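Local coordinates for protein hydrogenase maturation factor (Thermoanaerobacter tengcongensis, PDB 3VTI) that probably accepts a carbamoyl group from its partner HypF and dehydrates it with ATP to the nitrile used in [NiFe]-hydrogenase maturation, at residues Arg18-Ala23 with Ser213-Val218; Val136-Ala141 with Ile194-Asp199; His156-Met161 with Thr171-Asp176. One frame throughout, in Å; residues are numbered along the deposited sequence.

Contact 1: Arg18-Ala23 with Ser213-Val218. With MG (magnesium ion), chain K.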
ATOM      1  N   ARG C  18      -1.600  17.077  18.896  1.00 57.39           N
ATOM      2  CA  ARG C  18      -2.823  17.526  19.582  1.00 58.62           C
ATOM      3  C   ARG C  18      -3.602  18.584  18.794  1.00 57.79           C
ATOM      4  O   ARG C  18      -4.841  18.645  18.877  1.00 58.15           O
ATOM      5  CB  ARG C  18      -2.497  18.098  20.969  1.00 60.92           C
ATOM      6  CG  ARG C  18      -2.306  17.065  22.054  1.00 62.44           C
ATOM      7  CD  ARG C  18      -2.085  17.717  23.400  1.00 63.91           C
ATOM      8  NE  ARG C  18      -1.836  16.707  24.423  1.00 65.89           N
ATOM      9  CZ  ARG C  18      -1.817  16.939  25.731  1.00 67.71           C
ATOM     10  NH1 ARG C  18      -2.036  18.162  26.208  1.00 68.20           N
ATOM     11  NH2 ARG C  18      -1.579  15.937  26.565  1.00 68.69           N
ATOM     12  N   ALA C  19      -2.866  19.418  18.055  1.00 56.73           N
ATOM     13  CA  ALA C  19      -3.439  20.509  17.277  1.00 55.79           C
ATOM     14  C   ALA C  19      -4.324  19.994  16.142  1.00 54.28           C
ATOM     15  O   ALA C  19      -5.349  20.608  15.847  1.00 54.13           O
ATOM     16  CB  ALA C  19      -2.341  21.412  16.740  1.00 55.20           C
ATOM     17  N   MET C  20      -3.938  18.865  15.536  1.00 53.11           N
ATOM     18  CA  MET C  20      -4.693  18.242  14.437  1.00 51.64           C
ATOM     19  C   MET C  20      -4.814  19.157  13.212  1.00 49.96           C
ATOM     20  O   MET C  20      -5.899  19.315  12.627  1.00 48.78           O
ATOM     21  CB  MET C  20      -6.074  17.793  14.917  1.00 52.82           C
ATOM     22  CG  MET C  20      -6.087  16.484  15.675  1.00 55.99           C
ATOM     23  SD  MET C  20      -7.728  16.149  16.333  1.00 60.28           S
ATOM     24  CE  MET C  20      -7.586  16.834  17.970  1.00 61.50           C
ATOM     25  N   GLU C  21      -3.682  19.755  12.841  1.00 49.49           N
ATOM     26  CA  GLU C  21      -3.578  20.650  11.686  1.00 48.09           C
ATOM     27  C   GLU C  21      -3.355  19.872  10.391  1.00 46.45           C
ATOM     28  O   GLU C  21      -2.956  18.712  10.426  1.00 46.29           O
ATOM     29  CB  GLU C  21      -2.426  21.639  11.878  1.00 48.76           C
ATOM     30  CG  GLU C  21      -2.464  22.481  13.159  1.00 50.39           C
ATOM     31  CD  GLU C  21      -3.444  23.639  13.099  1.00 51.93           C
ATOM     32  OE1 GLU C  21      -4.123  23.813  12.065  1.00 52.18           O
ATOM     33  OE2 GLU C  21      -3.544  24.388  14.097  1.00 54.32           O
ATOM     34  N   ASP C  22      -3.621  20.527   9.259  1.00 45.42           N
ATOM     35  CA  ASP C  22      -3.298  20.006   7.928  1.00 44.07           C
ATOM     36  C   ASP C  22      -1.792  19.861   7.751  1.00 43.47           C
ATOM     37  O   ASP C  22      -1.327  19.058   6.950  1.00 43.08           O
ATOM     38  CB  ASP C  22      -3.812  20.957   6.839  1.00 44.10           C
ATOM     39  CG  ASP C  22      -5.309  20.859   6.624  1.00 44.99           C
ATOM     40  OD1 ASP C  22      -5.738  19.960   5.857  1.00 46.42           O
ATOM     41  OD2 ASP C  22      -6.048  21.686   7.209  1.00 44.90           O
ATOM     42  N   ALA C  23      -1.034  20.665   8.488  1.00 43.64           N
ATOM     43  CA  ALA C  23       0.418  20.612   8.439  1.00 43.54           C
ATOM     44  C   ALA C  23       1.007  21.103   9.759  1.00 44.58           C
ATOM     45  O   ALA C  23       0.430  21.971  10.413  1.00 45.23           O
ATOM     46  CB  ALA C  23       0.930  21.442   7.273  1.00 43.02           C
ATOM     47  N   SER C 213     -15.294  23.235  14.276  1.00 52.95           N
ATOM     48  CA  SER C 213     -16.085  23.334  15.508  1.00 55.65           C
ATOM     49  C   SER C 213     -15.374  22.807  16.745  1.00 56.51           C
ATOM     50  O   SER C 213     -15.314  23.484  17.770  1.00 58.35           O
ATOM     51  CB  SER C 213     -17.416  22.606  15.359  1.00 56.59           C
ATOM     52  OG  SER C 213     -18.401  23.477  14.828  1.00 59.15           O
ATOM     53  N   LYS C 214     -14.851  21.592  16.639  1.00 55.56           N
ATOM     54  CA  LYS C 214     -14.140  20.958  17.741  1.00 56.64           C
ATOM     55  C   LYS C 214     -12.957  21.818  18.191  1.00 56.39           C
ATOM     56  O   LYS C 214     -12.867  22.195  19.361  1.00 58.37           O
ATOM     57  CB  LYS C 214     -13.676  19.550  17.332  1.00 55.53           C
ATOM     58  CG  LYS C 214     -13.056  18.732  18.449  1.00 57.86           C
ATOM     59  CD  LYS C 214     -12.517  17.395  17.929  1.00 58.66           C
ATOM     60  CE  LYS C 214     -11.700  16.685  19.007  1.00 61.70           C
ATOM     61  NZ  LYS C 214     -11.214  15.329  18.581  1.00 63.00           N
ATOM     62  N   MET C 215     -12.084  22.157  17.248  1.00 54.07           N
ATOM     63  CA  MET C 215     -10.809  22.794  17.567  1.00 54.05           C
ATOM     64  C   MET C 215     -10.911  24.277  17.899  1.00 55.07           C
ATOM     65  O   MET C 215     -10.192  24.768  18.771  1.00 56.38           O
ATOM     66  CB  MET C 215      -9.796  22.553  16.449  1.00 51.85           C
ATOM     67  CG  MET C 215      -9.428  21.074  16.246  1.00 51.59           C
ATOM     68  SD  MET C 215      -8.342  20.394  17.527  1.00 52.34           S
ATOM     69  CE  MET C 215      -9.509  19.808  18.735  1.00 58.34           C
ATOM     70  N   SER C 216     -11.800  24.987  17.211  1.00 54.59           N
ATOM     71  CA  SER C 216     -12.038  26.398  17.504  1.00 55.49           C
ATOM     72  C   SER C 216     -12.981  26.571  18.686  1.00 57.73           C
ATOM     73  O   SER C 216     -13.040  27.645  19.277  1.00 59.90           O
ATOM     74  CB  SER C 216     -12.584  27.136  16.276  1.00 54.45           C
ATOM     75  OG  SER C 216     -11.560  27.424  15.340  1.00 51.77           O
ATOM     76  N   GLY C 217     -13.714  25.517  19.029  1.00 57.77           N
ATOM     77  CA  GLY C 217     -14.693  25.583  20.104  1.00 59.95           C
ATOM     78  C   GLY C 217     -15.848  26.498  19.740  1.00 60.67           C
ATOM     79  O   GLY C 217     -16.266  27.340  20.544  1.00 62.99           O
ATOM     80  N   VAL C 218     -16.359  26.327  18.522  1.00 58.66           N
ATOM     81  CA  VAL C 218     -17.452  27.139  17.994  1.00 58.93           C
ATOM     82  C   VAL C 218     -18.463  26.266  17.256  1.00 58.13           C
ATOM     83  O   VAL C 218     -18.291  25.055  17.152  1.00 56.90           O
ATOM     84  CB  VAL C 218     -16.937  28.220  17.004  1.00 57.96           C
ATOM     85  CG1 VAL C 218     -16.005  29.219  17.697  1.00 59.34           C
ATOM     86  CG2 VAL C 218     -16.258  27.574  15.789  1.00 54.52           C
TER
HETATM   87 MG    MG K 401      -5.961  18.331   4.377  1.00 28.56          MG
HETATM   88  O   HOH W   1      -5.286  17.261   6.412  1.00 27.32           O
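Lys214 and Met215, in the last turn of helix 204-216, reach across the surface to Ala19 and Met20 at the end of helix 15-19, so that the two AIR-synthase-related halves of this PurM-like protein meet through methionine side chains. Just before them, Ser213 ties its own turn: a side-chain bond from Ser213 OG to Val218 O, 2.8 Å long, approaches from above the carbonyl plane. Lys214 extends almost straight, and its NZ comes to 4.0 Å from CE of Met20, a loose approach of the ammonium end to the methyl without a hydrogen bond. Met215 carries most of the contact. Bends at chi2 (-74°) and chi3 (89°) fold the Met215 chain back and set its SD 3.4 Å from Ala19 O, while its CE turns to Met20. There the two thioether chains cross at about a right angle, methyl to methyl, with CE of Met20 3.6 Å from CE of Met215. Met20, with positive phi, has left helical geometry, and its CB points toward helix 204-216. On its other side Met215 packs on Ile138 and Lys139. Ser216 joins the same loop through OG, which hydrogen-bonds to Ile138 O and Ala141 N. The bonds around Gly217, which also has positive phi, fit a Schellman motif: Val218 N bonds to Ser213 O at 3.1 Å, and the accompanying bond from Gly217 N to Lys214 O is weak. Beyond the methionines, segment 18-23 runs on to the metal site, which Asp60 and Asp199 help to complete: Asp22 OD1 binds the magnesium ion at 2.2 Å, and a water binds it at 2.4 Å.

Contact 2: Val136-Ala141 with Ile194-Asp199. With MG (magnesium ion), chain K.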
ATOM      1  N   VAL C 136      -3.001  30.836   9.963  1.00 51.85           N
ATOM      2  CA  VAL C 136      -4.115  29.984   9.597  1.00 50.08           C
ATOM      3  C   VAL C 136      -4.012  28.690  10.385  1.00 49.63           C
ATOM      4  O   VAL C 136      -2.968  28.041  10.379  1.00 49.01           O
ATOM      5  CB  VAL C 136      -4.112  29.689   8.080  1.00 48.60           C
ATOM      6  CG1 VAL C 136      -5.422  29.098   7.663  1.00 46.75           C
ATOM      7  CG2 VAL C 136      -3.852  30.970   7.286  1.00 48.54           C
ATOM      8  N   SER C 137      -5.105  28.327  11.055  1.00 49.98           N
ATOM      9  CA  SER C 137      -5.156  27.167  11.948  1.00 50.30           C
ATOM     10  C   SER C 137      -6.614  26.788  12.167  1.00 50.46           C
ATOM     11  O   SER C 137      -7.465  27.683  12.221  1.00 51.70           O
ATOM     12  CB  SER C 137      -4.483  27.525  13.288  1.00 51.89           C
ATOM     13  OG  SER C 137      -5.056  26.841  14.387  1.00 53.07           O
ATOM     14  N   ILE C 138      -6.909  25.488  12.310  1.00 49.76           N
ATOM     15  CA  ILE C 138      -8.290  25.031  12.626  1.00 50.09           C
ATOM     16  C   ILE C 138      -8.806  25.540  13.955  1.00 52.12           C
ATOM     17  O   ILE C 138      -9.978  25.345  14.259  1.00 53.00           O
ATOM     18  CB  ILE C 138      -8.484  23.464  12.669  1.00 49.39           C
ATOM     19  CG1 ILE C 138      -7.163  22.732  12.883  1.00 48.74           C
ATOM     20  CG2 ILE C 138      -9.266  22.945  11.466  1.00 47.71           C
ATOM     21  CD1 ILE C 138      -6.664  22.831  14.288  1.00 50.93           C
ATOM     22  N   LYS C 139      -7.933  26.157  14.750  1.00 53.54           N
ATOM     23  CA  LYS C 139      -8.310  26.736  16.046  0.60 56.38           C
ATOM     24  C   LYS C 139      -8.742  28.207  15.985  1.00 57.18           C
ATOM     25  O   LYS C 139      -9.130  28.778  17.002  1.00 59.29           O
ATOM     26  CB  LYS C 139      -7.150  26.595  17.037  1.00 57.70           C
ATOM     27  CG  LYS C 139      -7.107  25.246  17.740  1.00 60.39           C
ATOM     28  CD  LYS C 139      -5.727  24.943  18.318  1.00 64.49           C
ATOM     29  CE  LYS C 139      -4.780  24.431  17.225  1.00 64.36           C
ATOM     30  NZ  LYS C 139      -3.361  24.440  17.688  1.00 67.01           N
ATOM     31  N   ASN C 140      -8.683  28.807  14.796  1.00 56.01           N
ATOM     32  CA  ASN C 140      -8.772  30.267  14.649  1.00 57.11           C
ATOM     33  C   ASN C 140     -10.158  30.846  14.367  1.00 57.53           C
ATOM     34  O   ASN C 140     -10.300  32.056  14.260  1.00 58.89           O
ATOM     35  CB  ASN C 140      -7.784  30.769  13.578  1.00 56.24           C
ATOM     36  CG  ASN C 140      -6.344  30.846  14.086  1.00 56.73           C
ATOM     37  OD1 ASN C 140      -6.061  30.562  15.252  1.00 58.58           O
ATOM     38  ND2 ASN C 140      -5.428  31.239  13.205  1.00 54.77           N
ATOM     39  N   ALA C 141     -11.173  29.999  14.242  1.00 56.69           N
ATOM     40  CA  ALA C 141     -12.517  30.496  13.993  1.00 57.39           C
ATOM     41  C   ALA C 141     -13.146  31.118  15.255  1.00 59.87           C
ATOM     42  O   ALA C 141     -13.140  30.510  16.329  1.00 60.58           O
ATOM     43  CB  ALA C 141     -13.392  29.394  13.421  1.00 56.02           C
ATOM     44  N   ILE C 194      -7.746  35.939   7.030  1.00 53.03           N
ATOM     45  CA  ILE C 194      -7.900  34.524   6.717  1.00 50.51           C
ATOM     46  C   ILE C 194      -7.592  33.752   7.999  1.00 50.41           C
ATOM     47  O   ILE C 194      -6.466  33.782   8.510  1.00 50.45           O
ATOM     48  CB  ILE C 194      -6.942  34.073   5.581  1.00 49.32           C
ATOM     49  CG1 ILE C 194      -7.165  34.896   4.299  1.00 49.48           C
ATOM     50  CG2 ILE C 194      -7.025  32.550   5.351  1.00 47.00           C
ATOM     51  CD1 ILE C 194      -8.492  34.676   3.581  1.00 47.72           C
ATOM     52  N   LYS C 195      -8.603  33.070   8.519  1.00 50.05           N
ATOM     53  CA  LYS C 195      -8.486  32.416   9.813  1.00 50.15           C
ATOM     54  C   LYS C 195      -8.282  30.910   9.713  1.00 48.28           C
ATOM     55  O   LYS C 195      -7.425  30.360  10.401  1.00 48.59           O
ATOM     56  CB  LYS C 195      -9.682  32.777  10.688  1.00 51.58           C
ATOM     57  CG  LYS C 195      -9.579  34.185  11.249  1.00 53.66           C
ATOM     58  CD  LYS C 195     -10.914  34.637  11.742  1.00 57.29           C
ATOM     59  CE  LYS C 195     -10.811  35.516  12.973  1.00 60.55           C
ATOM     60  NZ  LYS C 195     -10.427  34.735  14.182  1.00 61.24           N
ATOM     61  N   VAL C 196      -9.046  30.253   8.841  1.00 46.79           N
ATOM     62  CA  VAL C 196      -8.956  28.795   8.655  1.00 44.85           C
ATOM     63  C   VAL C 196      -8.949  28.424   7.177  1.00 43.54           C
ATOM     64  O   VAL C 196      -9.668  29.020   6.371  1.00 43.82           O
ATOM     65  CB  VAL C 196     -10.119  28.046   9.339  1.00 44.86           C
ATOM     66  CG1 VAL C 196     -10.045  26.526   9.056  1.00 43.11           C
ATOM     67  CG2 VAL C 196     -10.140  28.335  10.829  1.00 45.71           C
ATOM     68  N   LEU C 197      -8.124  27.441   6.834  1.00 42.28           N
ATOM     69  CA  LEU C 197      -8.079  26.885   5.499  1.00 41.33           C
ATOM     70  C   LEU C 197      -7.988  25.374   5.620  1.00 40.68           C
ATOM     71  O   LEU C 197      -7.100  24.861   6.296  1.00 40.90           O
ATOM     72  CB  LEU C 197      -6.870  27.418   4.720  1.00 40.91           C
ATOM     73  CG  LEU C 197      -6.864  28.874   4.247  1.00 41.86           C
ATOM     74  CD1 LEU C 197      -5.518  29.216   3.639  1.00 42.46           C
ATOM     75  CD2 LEU C 197      -7.969  29.153   3.245  1.00 41.33           C
ATOM     76  N   ARG C 198      -8.915  24.666   4.985  1.00 40.44           N
ATOM     77  CA  ARG C 198      -8.847  23.203   4.925  1.00 40.41           C
ATOM     78  C   ARG C 198      -9.542  22.649   3.688  1.00 40.06           C
ATOM     79  O   ARG C 198     -10.635  23.084   3.328  1.00 40.79           O
ATOM     80  CB  ARG C 198      -9.419  22.557   6.193  1.00 40.62           C
ATOM     81  CG  ARG C 198      -9.324  21.042   6.204  1.00 39.75           C
ATOM     82  CD  ARG C 198      -9.446  20.477   7.611  1.00 40.23           C
ATOM     83  NE  ARG C 198      -8.233  20.722   8.390  1.00 40.15           N
ATOM     84  CZ  ARG C 198      -8.041  20.325   9.647  1.00 40.90           C
ATOM     85  NH1 ARG C 198      -8.979  19.645  10.302  1.00 41.01           N
ATOM     86  NH2 ARG C 198      -6.899  20.611  10.252  1.00 40.93           N
ATOM     87  N   ASP C 199      -8.891  21.691   3.045  1.00 39.53           N
ATOM     88  CA  ASP C 199      -9.487  20.975   1.927  1.00 39.54           C
ATOM     89  C   ASP C 199     -10.381  19.820   2.406  1.00 39.91           C
ATOM     90  O   ASP C 199      -9.941  18.986   3.200  1.00 39.77           O
ATOM     91  CB  ASP C 199      -8.402  20.487   0.955  1.00 38.85           C
ATOM     92  CG  ASP C 199      -7.326  19.643   1.626  1.00 38.47           C
ATOM     93  OD1 ASP C 199      -7.099  19.776   2.857  1.00 36.60           O
ATOM     94  OD2 ASP C 199      -6.687  18.853   0.888  1.00 39.59           O
TER
HETATM   95 MG    MG K 401      -5.961  18.331   4.377  1.00 28.56          MG
HETATM   96  O   HOH W   1      -5.286  17.261   6.412  1.00 27.32           O
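Ser137 and Lys195 join the linker after strand 120-130 to edge strand 194-198 of the C-terminal sheet, where a type I beta turn, Ser137 to Asn140, sits against a classic beta bulge. Ser137 N donates to Lys195 O over 3.2 Å, nearly straight at 166° and in the carbonyl plane. CA of Val136 adds a CA-H...O contact to the same oxygen. A second bond runs the other way: the chain of Lys195, bent at chi3 and chi4, curls round so that NZ meets Asn140 O at 2.7 Å, nearly head-on to the carbonyl.

Apolar groups fill in beside these bonds. Val136 splits its branches, CG1 going to Leu197 CB at 3.7 Å and CG2 lying alongside Ile194 CG2 at 4.0 Å. Val196 CG2 faces the turn and comes near Ala141 CB. Ile138 crosses Arg198 at a slant, its CG2 lying over the centre of one guanidinium face, 3.3 Å above the plane.

A second shell sets these groups. Lys195 and Val196 share Val256 as backbone partner, which makes the bulge, and Asn140 ND2 bonds to Asn135 OD1. Ser137 OG accepts from Lys139 N in an ST turn and also bonds to Glu21 OE2, while Glu21 OE1 accepts from Ile138 N. The Arg198 guanidinium is gripped on three nitrogens, NE by Asp22, NH1 by Glu211 and NH2 by the carbonyl O of Met20. This would hold its plane fixed against Ile138 and probably help orient Asp22, a magnesium ligand. At the end of the strand, Asp199 OD1 itself binds the magnesium ion at 2.4 Å.

Contact 3: His156-Met161 with Thr171-Asp176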
ATOM      1  N   HIS C 156     -14.927  14.761  -6.586  1.00 45.25           N
ATOM      2  CA  HIS C 156     -13.999  13.648  -6.535  1.00 45.37           C
ATOM      3  C   HIS C 156     -14.662  12.384  -5.975  1.00 46.43           C
ATOM      4  O   HIS C 156     -14.644  11.332  -6.620  1.00 47.65           O
ATOM      5  CB  HIS C 156     -12.772  14.017  -5.714  1.00 43.91           C
ATOM      6  CG  HIS C 156     -11.757  12.923  -5.641  1.00 44.65           C
ATOM      7  ND1 HIS C 156     -10.797  12.737  -6.611  1.00 44.99           N
ATOM      8  CD2 HIS C 156     -11.560  11.948  -4.724  1.00 44.94           C
ATOM      9  CE1 HIS C 156     -10.046  11.699  -6.289  1.00 45.78           C
ATOM     10  NE2 HIS C 156     -10.490  11.201  -5.150  1.00 45.45           N
ATOM     11  N   GLY C 157     -15.255  12.502  -4.787  1.00 46.30           N
ATOM     12  CA  GLY C 157     -15.969  11.403  -4.153  1.00 47.02           C
ATOM     13  C   GLY C 157     -16.928  10.677  -5.076  1.00 48.73           C
ATOM     14  O   GLY C 157     -16.915   9.443  -5.157  1.00 49.59           O
ATOM     15  N   MET C 158     -17.764  11.428  -5.783  1.00 49.18           N
ATOM     16  CA  MET C 158     -18.719  10.794  -6.675  1.00 51.29           C
ATOM     17  C   MET C 158     -18.050  10.231  -7.930  1.00 51.74           C
ATOM     18  O   MET C 158     -18.479   9.210  -8.452  1.00 53.42           O
ATOM     19  CB  MET C 158     -19.876  11.733  -7.020  1.00 51.98           C
ATOM     20  CG  MET C 158     -21.034  11.053  -7.754  1.00 55.17           C
ATOM     21  SD  MET C 158     -21.644   9.516  -6.995  1.00 58.15           S
ATOM     22  CE  MET C 158     -22.589  10.162  -5.618  1.00 58.26           C
ATOM     23  N   ALA C 159     -16.992  10.883  -8.396  1.00 50.73           N
ATOM     24  CA  ALA C 159     -16.290  10.435  -9.597  1.00 51.59           C
ATOM     25  C   ALA C 159     -15.630   9.067  -9.422  1.00 52.02           C
ATOM     26  O   ALA C 159     -15.842   8.173 -10.244  1.00 53.77           O
ATOM     27  CB  ALA C 159     -15.266  11.486 -10.068  1.00 50.55           C
ATOM     28  N   VAL C 160     -14.848   8.895  -8.355  1.00 50.91           N
ATOM     29  CA  VAL C 160     -14.188   7.608  -8.122  1.00 51.75           C
ATOM     30  C   VAL C 160     -15.196   6.521  -7.735  1.00 53.50           C
ATOM     31  O   VAL C 160     -15.058   5.386  -8.163  1.00 55.21           O
ATOM     32  CB  VAL C 160     -12.954   7.683  -7.155  1.00 50.19           C
ATOM     33  CG1 VAL C 160     -12.239   9.022  -7.283  1.00 48.37           C
ATOM     34  CG2 VAL C 160     -13.339   7.415  -5.708  1.00 51.10           C
ATOM     35  N   MET C 161     -16.218   6.881  -6.962  1.00 53.86           N
ATOM     36  CA  MET C 161     -17.363   5.999  -6.690  1.00 55.99           C
ATOM     37  C   MET C 161     -17.961   5.437  -7.989  1.00 57.61           C
ATOM     38  O   MET C 161     -18.140   4.230  -8.130  1.00 59.00           O
ATOM     39  CB  MET C 161     -18.427   6.775  -5.897  1.00 56.22           C
ATOM     40  CG  MET C 161     -19.813   6.139  -5.817  1.00 59.50           C
ATOM     41  SD  MET C 161     -20.281   5.571  -4.169  1.00 63.61           S
ATOM     42  CE  MET C 161     -20.433   7.108  -3.266  1.00 60.03           C
ATOM     43  N   THR C 171     -25.027  11.790 -16.739  1.00 72.60           N
ATOM     44  CA  THR C 171     -23.863  12.626 -17.029  1.00 70.58           C
ATOM     45  C   THR C 171     -22.602  12.012 -16.378  1.00 68.02           C
ATOM     46  O   THR C 171     -22.606  11.714 -15.176  1.00 66.75           O
ATOM     47  CB  THR C 171     -24.066  14.069 -16.488  1.00 69.41           C
ATOM     48  OG1 THR C 171     -25.454  14.415 -16.543  1.00 71.77           O
ATOM     49  CG2 THR C 171     -23.247  15.085 -17.287  1.00 68.71           C
ATOM     50  N   PRO C 172     -21.523  11.815 -17.164  1.00 67.15           N
ATOM     51  CA  PRO C 172     -20.278  11.371 -16.534  1.00 64.69           C
ATOM     52  C   PRO C 172     -19.754  12.432 -15.555  1.00 61.77           C
ATOM     53  O   PRO C 172     -19.854  13.639 -15.820  1.00 61.15           O
ATOM     54  CB  PRO C 172     -19.319  11.192 -17.720  1.00 65.41           C
ATOM     55  CG  PRO C 172     -19.898  12.025 -18.819  1.00 67.13           C
ATOM     56  CD  PRO C 172     -21.382  11.979 -18.622  1.00 68.81           C
ATOM     57  N   ILE C 173     -19.231  11.971 -14.422  1.00 59.62           N
ATOM     58  CA  ILE C 173     -18.710  12.849 -13.388  1.00 56.93           C
ATOM     59  C   ILE C 173     -17.192  12.764 -13.367  1.00 55.35           C
ATOM     60  O   ILE C 173     -16.624  11.669 -13.342  1.00 55.48           O
ATOM     61  CB  ILE C 173     -19.322  12.527 -11.996  1.00 56.31           C
ATOM     62  CG1 ILE C 173     -20.783  12.974 -11.965  1.00 57.96           C
ATOM     63  CG2 ILE C 173     -18.566  13.243 -10.881  1.00 54.41           C
ATOM     64  CD1 ILE C 173     -21.675  12.151 -11.085  1.00 59.61           C
ATOM     65  N   PHE C 174     -16.556  13.932 -13.392  1.00 53.90           N
ATOM     66  CA  PHE C 174     -15.104  14.049 -13.372  1.00 52.26           C
ATOM     67  C   PHE C 174     -14.609  14.498 -12.013  1.00 49.98           C
ATOM     68  O   PHE C 174     -15.265  15.280 -11.326  1.00 49.27           O
ATOM     69  CB  PHE C 174     -14.641  15.042 -14.435  1.00 52.82           C
ATOM     70  CG  PHE C 174     -14.863  14.564 -15.837  1.00 55.51           C
ATOM     71  CD1 PHE C 174     -16.100  14.731 -16.458  1.00 56.81           C
ATOM     72  CD2 PHE C 174     -13.835  13.930 -16.539  1.00 56.35           C
ATOM     73  CE1 PHE C 174     -16.306  14.277 -17.759  1.00 59.34           C
ATOM     74  CE2 PHE C 174     -14.030  13.470 -17.843  1.00 57.86           C
ATOM     75  CZ  PHE C 174     -15.264  13.646 -18.454  1.00 59.68           C
ATOM     76  N   SER C 175     -13.441  13.988 -11.636  1.00 48.68           N
ATOM     77  CA  SER C 175     -12.760  14.415 -10.427  1.00 46.63           C
ATOM     78  C   SER C 175     -12.271  15.851 -10.564  1.00 46.04           C
ATOM     79  O   SER C 175     -12.055  16.336 -11.670  1.00 46.89           O
ATOM     80  CB  SER C 175     -11.592  13.493 -10.132  1.00 46.04           C
ATOM     81  OG  SER C 175     -10.898  13.924  -8.985  1.00 44.57           O
ATOM     82  N   ASP C 176     -12.102  16.524  -9.434  1.00 45.01           N
ATOM     83  CA  ASP C 176     -11.760  17.941  -9.424  1.00 44.89           C
ATOM     84  C   ASP C 176     -10.299  18.183  -9.050  1.00 44.30           C
ATOM     85  O   ASP C 176      -9.922  19.323  -8.793  1.00 44.21           O
ATOM     86  CB  ASP C 176     -12.682  18.704  -8.464  1.00 44.45           C
ATOM     87  CG  ASP C 176     -12.508  18.283  -7.002  1.00 43.73           C
ATOM     88  OD1 ASP C 176     -11.945  17.206  -6.732  1.00 42.08           O
ATOM     89  OD2 ASP C 176     -12.946  19.044  -6.107  1.00 45.17           O
TER
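CG of His156 (chi1 -179°) and OG of Ser175 (chi1 178°) both stand anti to their own backbone N, and these two torsions bring the ring edge and the hydroxyl together. His156 ND1 and Ser175 OG are 2.7 Å apart and hydrogen-bonded, with the hydroxyl at the ring edge, in its plane. The place of OG is less sure because it crowds another atom of the model. Val160 CG1 from the next turn of the helix lies over one face of the imidazole, offset toward its rim, and the ring of Phe44 meets it with planes at about 90°.

One turn along the helix, Ala159 presents its methyl to the loop backbone. Ala159 CB lies 3.5 Å from both Ile173 O and Ser175 N, and 3.8 Å from Ile173 CG2. Such a small side chain lets the loop come close to the helix here. The other branch of Ile173 meets Met158, whose chain is bent at chi2 and chi3: CD1 of the isoleucine touches CG of the methionine at 3.6 Å, the two side chains crossing at an angle.

Asp176 follows the serine. Asp176 OD1 lies 3.4 Å from His156 CB and accepts from Glu250 N, while OD2 forms a salt bridge with Lys252. The backbone of Ser175 bonds to Pro45, in the turn between strands 43-44 and 47-48. The arrangement belongs to the C-terminal half of the PurM-like fold, where helix 155-164 packs against the loop that follows it, at a place that the N-terminal half also reaches.

In the fold
From the N terminus, the end of helix 15-19, just before a magnesium ligand, is joined by contact 1 to helix 204-216, closing a loop of about 190 residues. Within it, contact 2 ties the linker after strand 120-130 to edge strand 194-198, and contact 3 is nested inside that again, binding helix 155-164 to the loop before helix 181-187. None of the three crosses another. Contacts 1 and 2 touch, share the magnesium ion and a water, and together join the two halves of the fold. Contact 3 lies on the opposite side of the chain's centre, its centre about 27 Å from that of contact 2.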